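Local coordinates for protein Serpin48 (Tenebrio molitor, PDB 3OZQ) that probably inhibits serine proteases as a highly specific serpin of insect innate immunity, with the protease SPE as its target, at residues A[291-296]-A[308-313]. Residues are numbered along the deposited sequence; the frame is centred on the assembly and turned at random.
Sequences AFGDEA and LVISNI
Phe-292 meets Ile-310 and Ile-313 with one edge of its ring. Phe-292 CD1 lies 3.7 Å from Ile-310 CB, and Phe-292 CE1 is 3.7 Å from Ile-313 CD1, with the Ile-310 CG2 methyl also in the ring plane. At the same edge Phe-292 CD1 comes 3.4 Å from Ile-310 O. A chi1 of -58° sets CG anti to the carbonyl carbon; although the CB of Phe-292 leaves pointing off from the strand, the ring thus swings back against the isoleucines. Lys-280, Lys-284 and, through Ile-313, Leu-283 of helix 279-286 border the same cluster. The contact joins the loop after that helix to residues 308-313, which lead into and form part of strand 310-321, a neighbour of strand 163-174 in the serpin fold. Ile-310 N donates to Ala-291 O over 2.9 Å, nearly straight at 172°. Water 1 gives one proton to Phe-292 O and the other to Ile-310 O (2.7 Å). Val-309 packs into the type I turn Gly-293 to Ala-296, its CG1 3.2 Å from Gly-293 O. Shortening Phe-292 to an alanine would probably open a gap beside both isoleucines. Direct bond and bridging water thus fix the backbones side by side, while side-chain carbon packs on carbon and carbonyls around them.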
loop_
_atom_site.group_PDB
_atom_site.type_symbol
_atom_site.label_atom_id
_atom_site.label_comp_id
_atom_site.label_asym_id
_atom_site.label_seq_id
_atom_site.Cartn_x
_atom_site.Cartn_y
_atom_site.Cartn_z
ATOM N N ALA A 291 7.494 -7.733 19.776
ATOM C CA ALA A 291 8.375 -8.159 18.694
ATOM C C ALA A 291 9.530 -7.192 18.444
ATOM O O ALA A 291 10.505 -7.553 17.787
ATOM C CB ALA A 291 7.589 -8.387 17.420
ATOM N N PHE A 292 9.403 -5.967 18.954
ATOM C CA PHE A 292 10.420 -4.926 18.748
ATOM C C PHE A 292 11.372 -4.775 19.936
ATOM O O PHE A 292 12.318 -3.985 19.879
ATOM C CB PHE A 292 9.750 -3.565 18.509
ATOM C CG PHE A 292 8.813 -3.529 17.332
ATOM C CD1 PHE A 292 9.202 -4.014 16.093
ATOM C CD2 PHE A 292 7.534 -2.990 17.466
ATOM C CE1 PHE A 292 8.323 -3.942 14.995
ATOM C CE2 PHE A 292 6.658 -2.930 16.387
ATOM C CZ PHE A 292 7.048 -3.402 15.152
ATOM N N GLY A 293 11.110 -5.508 21.016
ATOM C CA GLY A 293 11.844 -5.316 22.260
ATOM C C GLY A 293 12.444 -6.574 22.863
ATOM O O GLY A 293 12.569 -7.595 22.187
ATOM N N ASP A 294 12.810 -6.498 24.141
ATOM C CA ASP A 294 13.551 -7.580 24.804
ATOM C C ASP A 294 12.762 -8.867 24.997
ATOM O O ASP A 294 13.340 -9.951 25.018
ATOM C CB ASP A 294 14.092 -7.122 26.162
ATOM C CG ASP A 294 15.278 -6.190 26.033
ATOM O OD1 ASP A 294 16.008 -6.295 25.025
ATOM O OD2 ASP A 294 15.483 -5.357 26.943
ATOM N N GLU A 295 11.449 -8.750 25.154
ATOM C CA GLU A 295 10.612 -9.924 25.375
ATOM C C GLU A 295 10.348 -10.675 24.082
ATOM O O GLU A 295 9.594 -11.652 24.066
ATOM C CB GLU A 295 9.299 -9.520 26.030
ATOM C CG GLU A 295 9.497 -8.740 27.312
ATOM C CD GLU A 295 8.201 -8.491 28.056
ATOM O OE1 GLU A 295 7.736 -7.326 28.056
ATOM O OE2 GLU A 295 7.652 -9.456 28.641
ATOM N N ALA A 296 10.986 -10.221 23.007
ATOM C CA ALA A 296 10.704 -10.712 21.662
ATOM C C ALA A 296 11.062 -12.170 21.478
ATOM O O ALA A 296 12.096 -12.636 21.965
ATOM C CB ALA A 296 11.414 -9.857 20.622
ATOM N N LEU A 308 16.835 -12.477 18.544
ATOM C CA LEU A 308 16.449 -11.571 17.469
ATOM C C LEU A 308 15.262 -10.727 17.894
ATOM O O LEU A 308 14.454 -11.149 18.713
ATOM C CB LEU A 308 16.131 -12.361 16.206
ATOM C CG LEU A 308 17.294 -13.144 15.600
ATOM C CD1 LEU A 308 16.831 -13.939 14.389
ATOM C CD2 LEU A 308 18.453 -12.224 15.228
ATOM N N VAL A 309 15.202 -9.509 17.375
ATOM C CA VAL A 309 14.026 -8.664 17.504
ATOM C C VAL A 309 13.825 -8.072 16.122
ATOM O O VAL A 309 14.741 -8.109 15.296
ATOM C CB VAL A 309 14.220 -7.527 18.519
ATOM C CG1 VAL A 309 14.755 -8.074 19.856
ATOM C CG2 VAL A 309 15.165 -6.467 17.952
ATOM N N ILE A 310 12.637 -7.540 15.847
ATOM C CA ILE A 310 12.452 -6.834 14.596
ATOM C C ILE A 310 13.041 -5.446 14.768
ATOM O O ILE A 310 12.534 -4.639 15.544
ATOM C CB ILE A 310 10.967 -6.700 14.189
ATOM C CG1 ILE A 310 10.330 -8.073 13.951
ATOM C CG2 ILE A 310 10.855 -5.861 12.936
ATOM C CD1 ILE A 310 8.864 -7.976 13.430
ATOM N N SER A 311 14.102 -5.165 14.028
ATOM C CA SER A 311 14.820 -3.907 14.194
ATOM C C SER A 311 14.217 -2.782 13.350
ATOM O O SER A 311 14.123 -1.640 13.796
ATOM C CB SER A 311 16.293 -4.096 13.840
ATOM O OG SER A 311 16.865 -5.137 14.600
ATOM N N ASN A 312 13.847 -3.100 12.117
ATOM C CA ASN A 312 13.246 -2.100 11.238
ATOM C C ASN A 312 12.201 -2.725 10.330
ATOM O O ASN A 312 12.293 -3.905 10.007
ATOM C CB ASN A 312 14.313 -1.404 10.389
ATOM C CG ASN A 312 15.491 -0.930 11.216
ATOM O OD1 ASN A 312 16.300 -1.732 11.656
ATOM N ND2 ASN A 312 15.573 0.370 11.452
ATOM N N ILE A 313 11.207 -1.925 9.928
ATOM C CA ILE A 313 10.248 -2.343 8.918
ATOM C C ILE A 313 10.038 -1.195 7.942
ATOM O O ILE A 313 9.517 -0.154 8.304
ATOM C CB ILE A 313 8.877 -2.730 9.519
ATOM C CG1 ILE A 313 9.051 -3.703 10.686
ATOM C CG2 ILE A 313 7.993 -3.350 8.445
ATOM C CD1 ILE A 313 7.722 -4.023 11.390
HETATM O O HOH W 1 13.306 -2.968 17.498
HETATM O O HOH W 2 13.879 -14.076 19.389
#